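Local coordinates for glycoside Hydrolase (Bacteroides uniformis, PDB 5T99), which probably hydrolyses galactosidic linkages in agarose breakdown as a family 2 glycoside hydrolase, and binds the galactose-like inhibitor D-galacto-isofagomine, at residues 44-49 against 86-90; 209-214 against 239-243; 416-422 against 449-453; 499-505 against 519-524; 751-757 against 802-808. One frame throughout, in Å; residues are numbered along the deposited sequence.

Overall arrangement
Contact 3 is the buried one. It joins two neighbouring parallel strands of the barrel at their C-terminal ends and reaches the bound inhibitor. Contact 4 lies on a long loop after the later barrel strand 490-495, its nearest atoms about 14 Å from those of contact 3. Contacts 1, 2 and 5 belong to three different beta domains. Like contact 4, they are only partly buried. Contact 1 relies on an arginine gripping loop carbonyls, and contact 2 on asparagine amides. Contact 5 is regular strand pairing with an apolar inner face. Contact 4 mixes serine bonds, two waters and an aromatic pair. Contacts 2 and 4 lie on opposite sides of the chain's centre, about 64 Å apart between centres.

Contact 1: residues 44-49 against 86-90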
# COMPACT_ATOMS: atom_id res chain seq x y z
N ALA A 44 9.19 25.42 -22.15
CA ALA A 44 9.17 25.50 -20.68
C ALA A 44 10.34 24.79 -19.99
O ALA A 44 10.52 24.94 -18.79
CB ALA A 44 7.85 24.98 -20.14
N GLU A 45 11.13 24.02 -20.73
CA GLU A 45 12.40 23.50 -20.22
C GLU A 45 13.51 24.53 -20.15
O GLU A 45 14.51 24.31 -19.46
CB GLU A 45 12.87 22.28 -21.03
CG GLU A 45 13.60 22.53 -22.35
CD GLU A 45 12.70 22.95 -23.51
OE1 GLU A 45 11.49 23.14 -23.32
OE2 GLU A 45 13.23 23.09 -24.63
N ALA A 46 13.37 25.65 -20.87
CA ALA A 46 14.46 26.63 -21.02
C ALA A 46 14.79 27.41 -19.73
O ALA A 46 13.90 27.76 -18.97
CB ALA A 46 14.15 27.60 -22.16
N ILE A 47 16.09 27.66 -19.54
CA ILE A 47 16.63 28.46 -18.42
C ILE A 47 15.83 29.75 -18.27
O ILE A 47 15.33 30.07 -17.18
CB ILE A 47 18.12 28.86 -18.67
CG1 ILE A 47 19.04 27.64 -18.58
CG2 ILE A 47 18.61 29.92 -17.67
CD1 ILE A 47 20.31 27.79 -19.40
N SER A 48 15.72 30.48 -19.38
CA SER A 48 15.11 31.81 -19.42
C SER A 48 13.59 31.84 -19.49
O SER A 48 13.02 32.92 -19.42
CB SER A 48 15.70 32.60 -20.59
OG SER A 48 17.09 32.77 -20.41
N PHE A 49 12.91 30.70 -19.61
CA PHE A 49 11.45 30.68 -19.60
C PHE A 49 10.90 31.38 -18.34
O PHE A 49 11.51 31.30 -17.27
CB PHE A 49 10.92 29.23 -19.69
CG PHE A 49 9.42 29.13 -19.67
CD1 PHE A 49 8.68 29.21 -20.86
CD2 PHE A 49 8.73 28.97 -18.47
CE1 PHE A 49 7.30 29.12 -20.84
CE2 PHE A 49 7.34 28.89 -18.45
CZ PHE A 49 6.63 28.97 -19.63
N GLY A 86 1.81 17.81 -17.99
CA GLY A 86 2.07 18.55 -16.76
C GLY A 86 3.54 18.89 -16.70
O GLY A 86 4.38 18.04 -17.00
N TRP A 87 3.84 20.12 -16.31
CA TRP A 87 5.20 20.61 -16.24
C TRP A 87 5.54 20.99 -14.81
O TRP A 87 4.70 21.58 -14.12
CB TRP A 87 5.39 21.84 -17.13
CG TRP A 87 5.68 21.56 -18.58
CD1 TRP A 87 4.77 21.43 -19.60
CD2 TRP A 87 6.97 21.42 -19.18
NE1 TRP A 87 5.42 21.20 -20.79
CE2 TRP A 87 6.77 21.20 -20.56
CE3 TRP A 87 8.27 21.44 -18.67
CZ2 TRP A 87 7.82 21.01 -21.45
CZ3 TRP A 87 9.33 21.26 -19.56
CH2 TRP A 87 9.09 21.05 -20.94
N TYR A 88 6.76 20.65 -14.39
CA TYR A 88 7.30 21.12 -13.11
C TYR A 88 8.65 21.78 -13.34
O TYR A 88 9.45 21.29 -14.12
CB TYR A 88 7.49 19.98 -12.12
CG TYR A 88 6.24 19.25 -11.69
CD1 TYR A 88 5.68 19.47 -10.44
CD2 TYR A 88 5.66 18.29 -12.52
CE1 TYR A 88 4.55 18.77 -10.03
CE2 TYR A 88 4.53 17.59 -12.12
CZ TYR A 88 3.99 17.84 -10.88
OH TYR A 88 2.88 17.15 -10.49
N ARG A 89 8.88 22.90 -12.66
CA ARG A 89 10.15 23.61 -12.72
C ARG A 89 10.57 23.99 -11.32
O ARG A 89 9.73 24.38 -10.52
CB ARG A 89 10.03 24.89 -13.54
CG ARG A 89 9.95 24.69 -15.05
CD ARG A 89 9.66 26.03 -15.73
NE ARG A 89 10.71 27.03 -15.51
CZ ARG A 89 11.80 27.21 -16.26
NH1 ARG A 89 12.06 26.45 -17.32
NH2 ARG A 89 12.66 28.16 -15.94
N LYS A 90 11.85 23.86 -11.02
CA LYS A 90 12.42 24.34 -9.77
C LYS A 90 13.69 25.11 -10.09
O LYS A 90 14.52 24.64 -10.85
CB LYS A 90 12.73 23.19 -8.82
CG LYS A 90 13.38 23.62 -7.51
CD LYS A 90 13.37 22.53 -6.46
CE LYS A 90 14.10 22.97 -5.19
NZ LYS A 90 14.07 21.97 -4.09
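Strand 86-93 of the sugar-binding domain holds the loop 44-49 through two side chains, Arg89 and Trp87. Arg89 points toward the loop with CG beside its own backbone N. A bend at chi3 (62°) then turns the guanidinium edge to the loop carbonyls. NH1 makes two bonds there. Arg89 NH1 donates to Ala44 O at 2.6 Å and to Ala46 O at 2.8 Å, standing above the plane of each carbonyl. Arg89 NH2 adds a weak bond to Ala46 O at 3.3 Å. This carbonyl also closes a type I beta turn, because Phe49 N bonds to Ala46 O within the loop. The turn N-H and Arg89 NH1 come to that oxygen from opposite faces of its plane. The turn also brings Phe49 CB over one face of the guanidinium, 3.8 Å from Arg89 NH1. Arg89 NE forms a salt bridge with Asp51, just past the loop, which probably further limits rotation of the group. Trp87 makes the apolar half of the contact. Ala44 CB sits over the centre of its six-membered ring in a CH-pi contact, 3.8 Å from the centroid. Glu45 CB comes to 4.0 Å from Trp87 CZ3, and the Glu45 carboxylate lies alongside the indole with its plane 23° from that of the ring. Trp87 NE1 is bonded to Glu40, and strands 34-38 and 146-153 flank the strand in the sheet.

Contact 2: residues 209-214 against 239-243; sequences NATFGN and EVAAG
Asn209 and Val240 meet where the end of strand 198-209 lies beside the end of strand 230-240. Asn209 CB lies 3.8 Å from Val240 CG1. The Asn209 amide reaches past this methyl toward the backbone, because CG is anti to the backbone N (chi1 -177°). Asn209 ND2 donates to Val240 O at 3.0 Å. That oxygen lies in the amide plane, while ND2 stands above the carbonyl plane. Asn209 ND2 also donates to Gly213 O at 2.8 Å, so both segments share one amide group. OD1 turns back to its own loop. It accepts from Thr211 N, which makes an Asx turn, and from Thr211 OG1 on a lone pair in the carbonyl plane. Thr211 OG1 in turn accepts from Gly213 N, an ST turn. An alanine at Asn209 removes both ends of the amide, and the loop would probably lose its Asx turn and its side-chain tie to Val240 O. Asn214 OD1 lies 3.5 Å from Ala241 CB and accepts a nearly straight bond from Ala242 N at 3.1 Å (165°). Ala242 CB packs on the loop backbone, 3.6 Å from Thr211 O. A weak bond from Gly243 N to Asn209 O adds a backbone link. In this all-beta domain, which follows the sugar-binding domain, the contact joins the loop between strands 198-209 and 215-224 to the end of strand 230-240, an outermost strand that pairs antiparallel with 215-224.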
# COMPACT_ATOMS: atom_id res chain seq x y z
N ASN A 209 34.40 5.24 -8.00
CA ASN A 209 35.59 6.10 -7.96
C ASN A 209 35.53 7.10 -9.13
O ASN A 209 35.97 6.79 -10.24
CB ASN A 209 36.87 5.26 -8.04
CG ASN A 209 38.15 6.09 -7.92
OD1 ASN A 209 38.10 7.31 -7.80
ND2 ASN A 209 39.30 5.41 -7.94
N ALA A 210 35.00 8.29 -8.85
CA ALA A 210 34.92 9.36 -9.84
C ALA A 210 36.17 10.26 -9.88
O ALA A 210 36.13 11.28 -10.55
CB ALA A 210 33.66 10.20 -9.61
N THR A 211 37.25 9.91 -9.16
CA THR A 211 38.53 10.65 -9.28
C THR A 211 39.27 10.21 -10.55
O THR A 211 38.81 9.31 -11.26
CB THR A 211 39.47 10.50 -8.05
OG1 THR A 211 40.13 9.22 -8.06
CG2 THR A 211 38.73 10.70 -6.73
N PHE A 212 40.43 10.83 -10.81
CA PHE A 212 41.33 10.40 -11.90
C PHE A 212 42.48 9.51 -11.39
O PHE A 212 43.45 9.28 -12.11
CB PHE A 212 41.86 11.62 -12.69
CG PHE A 212 40.80 12.30 -13.53
CD1 PHE A 212 40.22 11.64 -14.63
CD2 PHE A 212 40.38 13.60 -13.25
CE1 PHE A 212 39.25 12.26 -15.40
CE2 PHE A 212 39.41 14.22 -14.02
CZ PHE A 212 38.84 13.55 -15.10
N GLY A 213 42.36 9.00 -10.17
CA GLY A 213 43.35 8.08 -9.59
C GLY A 213 42.76 6.77 -9.08
O GLY A 213 41.66 6.75 -8.53
N ASN A 214 43.51 5.69 -9.28
CA ASN A 214 43.21 4.38 -8.67
C ASN A 214 43.30 4.50 -7.16
O ASN A 214 44.17 5.20 -6.65
CB ASN A 214 44.21 3.32 -9.14
CG ASN A 214 44.06 2.97 -10.63
OD1 ASN A 214 43.24 3.53 -11.35
ND2 ASN A 214 44.88 2.02 -11.08
N GLU A 239 39.36 -2.16 -3.78
CA GLU A 239 40.15 -1.46 -4.80
C GLU A 239 39.27 -1.14 -6.00
O GLU A 239 38.64 -2.03 -6.57
CB GLU A 239 41.33 -2.31 -5.29
CG GLU A 239 42.50 -2.42 -4.33
CD GLU A 239 43.84 -2.53 -5.05
OE1 GLU A 239 44.47 -3.62 -4.97
OE2 GLU A 239 44.26 -1.54 -5.69
N VAL A 240 39.23 0.13 -6.37
CA VAL A 240 38.47 0.58 -7.52
C VAL A 240 39.36 1.50 -8.35
O VAL A 240 39.91 2.47 -7.83
CB VAL A 240 37.21 1.36 -7.09
CG1 VAL A 240 36.26 1.55 -8.26
CG2 VAL A 240 36.50 0.66 -5.93
N ALA A 241 39.51 1.18 -9.63
CA ALA A 241 40.26 2.02 -10.56
C ALA A 241 39.51 3.31 -10.88
O ALA A 241 38.29 3.40 -10.68
CB ALA A 241 40.58 1.27 -11.84
N ALA A 242 40.25 4.29 -11.39
CA ALA A 242 39.71 5.59 -11.75
C ALA A 242 38.61 5.45 -12.79
O ALA A 242 38.77 4.70 -13.75
CB ALA A 242 40.79 6.50 -12.29
N GLY A 243 37.50 6.14 -12.55
CA GLY A 243 36.35 6.10 -13.42
C GLY A 243 35.47 4.87 -13.29
O GLY A 243 34.42 4.82 -13.95

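Contact 3: residues 416-422 against 449-453. With GIF (D-galacto-isofagomine), chain C; EDO (1,2-ethanediol), chain P.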
# COMPACT_ATOMS: atom_id res chain seq x y z
N ASN A 416 0.90 -9.89 -13.39
CA ASN A 416 -0.46 -10.20 -13.00
C ASN A 416 -1.35 -10.42 -14.20
O ASN A 416 -1.48 -9.52 -15.04
CB ASN A 416 -1.03 -9.06 -12.16
CG ASN A 416 -2.52 -9.18 -11.98
OD1 ASN A 416 -2.99 -10.04 -11.23
ND2 ASN A 416 -3.27 -8.34 -12.68
N GLU A 417 -1.97 -11.59 -14.27
CA GLU A 417 -2.98 -11.92 -15.30
C GLU A 417 -2.53 -11.64 -16.74
O GLU A 417 -3.33 -11.22 -17.57
CB GLU A 417 -4.30 -11.19 -15.01
CG GLU A 417 -4.87 -11.49 -13.63
CD GLU A 417 -6.29 -11.00 -13.44
OE1 GLU A 417 -6.68 -9.98 -14.04
OE2 GLU A 417 -7.02 -11.64 -12.67
N ILE A 418 -1.26 -11.85 -17.02
CA ILE A 418 -0.69 -11.47 -18.31
C ILE A 418 -1.25 -12.31 -19.47
O ILE A 418 -1.52 -13.50 -19.30
CB ILE A 418 0.86 -11.46 -18.31
CG1 ILE A 418 1.48 -12.87 -18.22
CG2 ILE A 418 1.37 -10.48 -17.26
CD1 ILE A 418 1.32 -13.68 -16.95
N LEU A 419 -1.43 -11.69 -20.63
CA LEU A 419 -2.06 -12.36 -21.79
C LEU A 419 -1.23 -13.53 -22.36
O LEU A 419 -1.78 -14.45 -22.98
CB LEU A 419 -2.41 -11.35 -22.89
CG LEU A 419 -3.77 -10.65 -22.73
CD1 LEU A 419 -4.06 -10.21 -21.30
CD2 LEU A 419 -3.86 -9.46 -23.68
N GLU A 420 0.09 -13.50 -22.10
CA GLU A 420 1.01 -14.57 -22.49
C GLU A 420 0.65 -15.94 -21.88
O GLU A 420 1.11 -16.96 -22.39
CB GLU A 420 2.47 -14.19 -22.16
CG GLU A 420 3.08 -13.10 -23.05
CD GLU A 420 2.68 -11.66 -22.70
OE1 GLU A 420 1.82 -11.43 -21.80
OE2 GLU A 420 3.22 -10.73 -23.34
N GLN A 421 -0.18 -15.97 -20.84
CA GLN A 421 -0.76 -17.22 -20.34
C GLN A 421 -1.40 -18.08 -21.45
O GLN A 421 -1.31 -19.32 -21.41
CB GLN A 421 -1.84 -16.94 -19.30
CG GLN A 421 -1.35 -16.42 -17.96
CD GLN A 421 -2.51 -15.96 -17.12
OE1 GLN A 421 -3.01 -16.69 -16.26
NE2 GLN A 421 -3.00 -14.77 -17.41
N SER A 422 -2.05 -17.44 -22.42
CA SER A 422 -2.67 -18.16 -23.54
C SER A 422 -1.81 -18.32 -24.83
O SER A 422 -2.26 -19.00 -25.74
CB SER A 422 -4.07 -17.59 -23.87
OG SER A 422 -3.98 -16.28 -24.40
N CYS A 449 3.99 -15.27 -9.69
CA CYS A 449 3.16 -14.65 -10.72
C CYS A 449 1.71 -14.97 -10.40
O CYS A 449 1.41 -15.99 -9.78
CB CYS A 449 3.55 -15.19 -12.11
SG CYS A 449 2.93 -14.24 -13.52
N GLY A 450 0.80 -14.07 -10.80
CA GLY A 450 -0.64 -14.23 -10.54
C GLY A 450 -1.37 -14.70 -11.78
O GLY A 450 -1.49 -13.94 -12.75
N PHE A 451 -1.85 -15.95 -11.78
CA PHE A 451 -2.46 -16.56 -12.96
C PHE A 451 -3.99 -16.62 -12.88
O PHE A 451 -4.54 -17.28 -11.99
CB PHE A 451 -1.94 -17.98 -13.16
CG PHE A 451 -0.44 -18.06 -13.33
CD1 PHE A 451 0.18 -17.42 -14.40
CD2 PHE A 451 0.34 -18.78 -12.43
CE1 PHE A 451 1.56 -17.50 -14.56
CE2 PHE A 451 1.72 -18.86 -12.59
CZ PHE A 451 2.33 -18.23 -13.66
N ASN A 452 -4.66 -15.94 -13.81
CA ASN A 452 -6.13 -15.99 -13.90
C ASN A 452 -6.69 -16.97 -14.92
O ASN A 452 -7.86 -17.34 -14.82
CB ASN A 452 -6.74 -14.60 -14.16
CG ASN A 452 -6.28 -13.97 -15.46
OD1 ASN A 452 -5.20 -14.26 -15.97
ND2 ASN A 452 -7.11 -13.06 -15.98
N TYR A 453 -5.89 -17.40 -15.90
CA TYR A 453 -6.38 -18.41 -16.83
C TYR A 453 -6.13 -19.77 -16.18
O TYR A 453 -5.17 -19.94 -15.41
CB TYR A 453 -5.70 -18.31 -18.20
CG TYR A 453 -5.90 -17.02 -19.00
CD1 TYR A 453 -6.52 -15.89 -18.46
CD2 TYR A 453 -5.41 -16.92 -20.30
CE1 TYR A 453 -6.67 -14.73 -19.20
CE2 TYR A 453 -5.55 -15.76 -21.04
CZ TYR A 453 -6.18 -14.66 -20.48
OH TYR A 453 -6.33 -13.50 -21.21
C GIF C . -7.06 -7.96 -11.63
N GIF C . -8.01 -9.05 -11.42
O GIF C . -12.16 -8.18 -10.23
C1 GIF C . -7.45 -6.77 -10.78
O1 GIF C . -9.14 -5.97 -12.29
C2 GIF C . -8.92 -6.41 -10.95
O2 GIF C . -6.64 -5.65 -11.16
C3 GIF C . -9.83 -7.60 -10.65
C4 GIF C . -9.44 -8.80 -11.51
C5 GIF C . -11.30 -7.24 -10.88
C1 EDO P . -10.18 -13.53 -13.35
O1 EDO P . -10.33 -14.89 -13.80
C2 EDO P . -10.50 -12.54 -14.47
O2 EDO P . -9.90 -11.28 -14.15
O HOH W 1 -6.21 -11.16 -18.22
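The Gln421 side chain crosses the Tyr453 ring at a slant, beyond the ends of barrel strands 409-416 and 447-451. Gln421 CB lies 3.7 Å from Tyr453 CD2. Gln421 CG passes Phe451 CD1 at 4.0 Å. The extended chain then sets the amide over one face of the Tyr453 ring, the two planes 24° apart. Gln421 OE1 accepts from Tyr453 N at 3.0 Å, with the donor above the amide carbonyl plane. Gln421 NE2 donates to Asn452 OD1 at 2.7 Å and to Ile418 O at 2.7 Å, both oxygens lying in its amide plane. A leucine in place of Gln421 would probably leave Tyr453 N and Asn452 OD1 without these mates and let the Asn452 amide turn. Nearby, Glu417 N bonds to Gly450 O. Glu417 OE2 takes a weak bond from the inhibitor nitrogen N at 3.0 Å and a hydrogen bond from Asn472. Gln421 thus probably acts from a second shell, helping to position Asn452, whose amide stacks on the Glu417 carboxylate of the galacto-isofagomine pocket.

Contact 4: residues 499-505 against 519-524; sequences TSSRGVY and QVTSYD
Ser501 and Gln519 form the tight side of this contact. Ser501 OG donates to Gln519 OE1 at 2.6 Å, on a lone pair in the carbonyl plane. Ser501 OG accepts from Val520 N at 3.1 Å. The Ser501 backbone N adds a bond to Val520 O, so one serine holds two residues of 519-524. OG comes to both partners because it lies beside its own backbone N (chi1 -56°). Val504 CG1 packs across Gln519 CB at 4.0 Å. Ser522 N bonds to Val504 O at 2.7 Å. The Tyr505 ring turns its edge to the face of the Tyr523 ring, a T-shaped pair with planes at 74°. The other side is bridged by water. One water donates to Ser522 OG and Asp524 OD2, and also bonds to Ser500 OG. A second donates to Ser522 OG and accepts from Gly503 N at 3.0 Å. Asp598 is hydrogen-bonded to both Ser522 OG and Tyr505 OH. Arg599 binds Ser500 OG and, as a salt bridge, Asp524 OD1. The segments, shaped by a type II turn at 501-504 and a type I turn at 521-524, belong to the long loop between barrel strand 490-495 and helix 534-543, and the Thr499 side chain on it lies about 7 Å from the bound inhibitor.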
# COMPACT_ATOMS: atom_id res chain seq x y z
N THR A 499 -18.28 -7.74 -3.99
CA THR A 499 -18.50 -6.31 -3.97
C THR A 499 -19.58 -5.94 -2.96
O THR A 499 -20.51 -6.72 -2.71
CB THR A 499 -18.91 -5.80 -5.36
OG1 THR A 499 -20.03 -6.56 -5.84
CG2 THR A 499 -17.76 -5.96 -6.33
N SER A 500 -19.45 -4.75 -2.38
CA SER A 500 -20.45 -4.19 -1.48
C SER A 500 -20.27 -2.69 -1.33
O SER A 500 -19.19 -2.15 -1.59
CB SER A 500 -20.39 -4.87 -0.12
OG SER A 500 -19.12 -4.74 0.49
N SER A 501 -21.35 -2.01 -0.96
CA SER A 501 -21.30 -0.61 -0.53
C SER A 501 -21.52 -0.60 0.98
O SER A 501 -22.35 -1.36 1.48
CB SER A 501 -22.38 0.22 -1.23
OG SER A 501 -22.29 0.12 -2.65
N ARG A 502 -20.76 0.23 1.70
CA ARG A 502 -20.83 0.32 3.16
C ARG A 502 -22.24 0.68 3.62
O ARG A 502 -22.79 1.68 3.17
CB ARG A 502 -19.87 1.40 3.70
CG ARG A 502 -19.79 1.47 5.22
CD ARG A 502 -18.66 2.36 5.71
NE ARG A 502 -18.74 3.70 5.13
CZ ARG A 502 -19.60 4.65 5.50
NH1 ARG A 502 -20.49 4.44 6.47
NH2 ARG A 502 -19.58 5.83 4.88
N GLY A 503 -22.81 -0.13 4.51
CA GLY A 503 -24.10 0.15 5.11
C GLY A 503 -25.31 0.19 4.19
O GLY A 503 -26.30 0.85 4.51
N VAL A 504 -25.25 -0.51 3.06
CA VAL A 504 -26.35 -0.57 2.10
C VAL A 504 -26.84 -2.00 2.00
O VAL A 504 -26.07 -2.89 1.67
CB VAL A 504 -25.93 -0.05 0.71
CG1 VAL A 504 -27.08 -0.18 -0.29
CG2 VAL A 504 -25.48 1.40 0.81
N TYR A 505 -28.11 -2.21 2.30
CA TYR A 505 -28.76 -3.52 2.24
C TYR A 505 -29.99 -3.38 1.35
O TYR A 505 -30.77 -2.41 1.48
CB TYR A 505 -29.16 -3.98 3.65
CG TYR A 505 -28.05 -3.78 4.63
CD1 TYR A 505 -27.05 -4.74 4.79
CD2 TYR A 505 -27.94 -2.60 5.36
CE1 TYR A 505 -26.01 -4.54 5.67
CE2 TYR A 505 -26.90 -2.38 6.24
CZ TYR A 505 -25.93 -3.36 6.38
OH TYR A 505 -24.90 -3.15 7.26
N GLN A 519 -25.66 1.04 -6.05
CA GLN A 519 -24.87 0.54 -4.94
C GLN A 519 -25.09 -0.98 -4.93
O GLN A 519 -25.96 -1.50 -5.65
CB GLN A 519 -25.37 1.17 -3.63
CG GLN A 519 -25.31 2.70 -3.58
CD GLN A 519 -23.89 3.26 -3.55
OE1 GLN A 519 -22.93 2.56 -3.20
NE2 GLN A 519 -23.75 4.53 -3.91
N VAL A 520 -24.31 -1.68 -4.11
CA VAL A 520 -24.35 -3.14 -4.02
C VAL A 520 -24.63 -3.58 -2.58
O VAL A 520 -24.13 -2.97 -1.62
CB VAL A 520 -23.01 -3.77 -4.49
CG1 VAL A 520 -23.12 -5.29 -4.58
CG2 VAL A 520 -22.57 -3.16 -5.82
N THR A 521 -25.40 -4.66 -2.45
CA THR A 521 -25.79 -5.20 -1.14
C THR A 521 -24.57 -5.57 -0.26
O THR A 521 -23.65 -6.28 -0.70
CB THR A 521 -26.76 -6.41 -1.28
OG1 THR A 521 -27.31 -6.76 -0.00
CG2 THR A 521 -26.07 -7.64 -1.87
N SER A 522 -24.60 -5.07 0.99
CA SER A 522 -23.59 -5.39 2.02
C SER A 522 -23.86 -6.72 2.74
O SER A 522 -23.23 -7.02 3.76
CB SER A 522 -23.48 -4.23 3.02
OG SER A 522 -22.29 -4.30 3.80
N TYR A 523 -24.80 -7.53 2.22
CA TYR A 523 -24.87 -8.95 2.58
C TYR A 523 -23.72 -9.78 1.95
O TYR A 523 -23.57 -10.96 2.29
CB TYR A 523 -26.26 -9.55 2.22
CG TYR A 523 -27.37 -9.19 3.19
CD1 TYR A 523 -27.49 -9.85 4.41
CD2 TYR A 523 -28.31 -8.19 2.89
CE1 TYR A 523 -28.50 -9.54 5.31
CE2 TYR A 523 -29.33 -7.87 3.79
CZ TYR A 523 -29.42 -8.55 5.00
OH TYR A 523 -30.42 -8.25 5.90
N ASP A 524 -22.93 -9.19 1.05
CA ASP A 524 -21.72 -9.81 0.48
C ASP A 524 -22.03 -11.12 -0.24
O ASP A 524 -21.59 -12.20 0.16
CB ASP A 524 -20.61 -9.98 1.53
CG ASP A 524 -20.03 -8.64 1.99
OD1 ASP A 524 -19.81 -7.75 1.14
OD2 ASP A 524 -19.79 -8.47 3.20
O HOH W 2 -19.99 -5.79 3.12
O HOH W 3 -21.21 -2.49 5.30

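Contact 5: residues 751-757 against 802-808; sequences LVEFSVE and MNITATS
Strands 751-757 and 802-807 run antiparallel, their directions 159° apart, and Glu753-Thr807, Ser755-Thr805 and Glu757-Asn803 are the hydrogen-bonded pairs. Glu753 N to Thr807 O, at 2.7 Å, is nearly straight. Past the last pair Ser808 OG, anti to its own backbone N (chi1 -174°), donates to Leu751 O at 2.6 Å from above the carbonyl plane. On one face the apolar side chains meet. Val756 CG1 touches Ile804 CD1 at 3.6 Å, the two side chains pointing the same way. Val756 CG1 also meets Met802 CG at 3.7 Å. Phe754 presents CD1 to Ala806 CB at 3.8 Å. The opposite face carries Glu753, Ser755, Glu757, Asn803, Thr805 and Thr807, and there Glu753 CB lies 3.6 Å from Thr807 OG1. In the sheet, strand 814-821 pairs with 800-807, and 780-782 pairs with 751-758. The Phe754 and Ile804 face packs on strands 787-793 and 730-738 of a second sheet, which makes a beta sandwich of this C-terminal domain.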
# COMPACT_ATOMS: atom_id res chain seq x y z
N LEU A 751 -25.48 16.86 4.12
CA LEU A 751 -24.33 17.67 3.77
C LEU A 751 -23.73 18.32 5.01
O LEU A 751 -24.40 19.09 5.71
CB LEU A 751 -24.73 18.77 2.79
CG LEU A 751 -23.62 19.69 2.30
CD1 LEU A 751 -22.55 18.90 1.55
CD2 LEU A 751 -24.21 20.77 1.41
N VAL A 752 -22.46 18.02 5.27
CA VAL A 752 -21.73 18.60 6.39
C VAL A 752 -20.67 19.56 5.86
O VAL A 752 -20.01 19.28 4.87
CB VAL A 752 -21.10 17.49 7.26
CG1 VAL A 752 -20.38 18.08 8.47
CG2 VAL A 752 -22.17 16.49 7.68
N GLU A 753 -20.53 20.71 6.51
CA GLU A 753 -19.55 21.73 6.12
C GLU A 753 -18.49 21.82 7.21
O GLU A 753 -18.79 21.60 8.38
CB GLU A 753 -20.21 23.09 5.90
CG GLU A 753 -21.44 23.02 4.99
CD GLU A 753 -21.59 24.17 4.01
OE1 GLU A 753 -22.67 24.26 3.37
OE2 GLU A 753 -20.65 24.98 3.84
N PHE A 754 -17.26 22.12 6.82
CA PHE A 754 -16.14 22.04 7.74
C PHE A 754 -15.32 23.31 7.73
O PHE A 754 -15.08 23.92 6.68
CB PHE A 754 -15.26 20.84 7.42
CG PHE A 754 -15.99 19.52 7.41
CD1 PHE A 754 -16.26 18.85 8.60
CD2 PHE A 754 -16.39 18.94 6.21
CE1 PHE A 754 -16.91 17.64 8.59
CE2 PHE A 754 -17.06 17.73 6.20
CZ PHE A 754 -17.32 17.08 7.40
N SER A 755 -14.89 23.69 8.91
CA SER A 755 -14.07 24.86 9.10
C SER A 755 -12.92 24.42 10.01
O SER A 755 -13.15 23.71 11.01
CB SER A 755 -14.92 26.00 9.69
OG SER A 755 -14.15 27.02 10.29
N VAL A 756 -11.70 24.80 9.65
CA VAL A 756 -10.50 24.43 10.39
C VAL A 756 -9.67 25.69 10.65
O VAL A 756 -9.30 26.38 9.71
CB VAL A 756 -9.68 23.39 9.59
CG1 VAL A 756 -8.42 22.99 10.34
CG2 VAL A 756 -10.55 22.18 9.27
N GLU A 757 -9.40 25.96 11.92
CA GLU A 757 -8.72 27.19 12.35
C GLU A 757 -7.54 26.83 13.26
O GLU A 757 -7.56 25.80 13.94
CB GLU A 757 -9.67 28.10 13.15
CG GLU A 757 -11.06 28.35 12.56
CD GLU A 757 -11.17 29.64 11.76
OE1 GLU A 757 -12.08 30.45 12.05
OE2 GLU A 757 -10.34 29.86 10.84
N MET A 802 -5.39 23.06 16.81
CA MET A 802 -6.08 23.15 15.54
C MET A 802 -7.54 22.91 15.89
O MET A 802 -7.88 21.85 16.42
CB MET A 802 -5.56 22.10 14.58
CG MET A 802 -6.32 22.03 13.26
SD MET A 802 -5.71 20.89 12.00
CE MET A 802 -4.44 19.94 12.84
N ASN A 803 -8.39 23.89 15.59
CA ASN A 803 -9.81 23.87 16.00
C ASN A 803 -10.72 23.59 14.83
O ASN A 803 -10.73 24.34 13.87
CB ASN A 803 -10.19 25.20 16.65
CG ASN A 803 -9.29 25.54 17.81
OD1 ASN A 803 -8.65 26.60 17.82
ND2 ASN A 803 -9.21 24.64 18.79
N ILE A 804 -11.48 22.50 14.94
CA ILE A 804 -12.37 22.06 13.88
C ILE A 804 -13.81 22.39 14.26
O ILE A 804 -14.20 22.24 15.41
CB ILE A 804 -12.28 20.53 13.65
CG1 ILE A 804 -10.82 20.04 13.66
CG2 ILE A 804 -13.00 20.12 12.37
CD1 ILE A 804 -9.86 20.79 12.76
N THR A 805 -14.59 22.82 13.27
CA THR A 805 -16.02 23.05 13.43
C THR A 805 -16.75 22.37 12.27
O THR A 805 -16.42 22.59 11.11
CB THR A 805 -16.33 24.56 13.47
OG1 THR A 805 -15.71 25.13 14.63
CG2 THR A 805 -17.84 24.83 13.52
N ALA A 806 -17.73 21.53 12.61
CA ALA A 806 -18.55 20.83 11.61
C ALA A 806 -20.01 21.22 11.80
O ALA A 806 -20.57 21.04 12.89
CB ALA A 806 -18.38 19.32 11.74
N THR A 807 -20.60 21.74 10.73
CA THR A 807 -21.97 22.25 10.72
C THR A 807 -22.75 21.55 9.62
O THR A 807 -22.16 21.02 8.67
CB THR A 807 -22.02 23.76 10.45
OG1 THR A 807 -21.52 24.04 9.14
CG2 THR A 807 -21.18 24.52 11.46
N SER A 808 -24.07 21.57 9.76
CA SER A 808 -24.98 20.95 8.80
C SER A 808 -26.37 21.53 9.04
O SER A 808 -26.79 21.66 10.19
CB SER A 808 -24.97 19.42 8.97
OG SER A 808 -25.74 18.76 7.97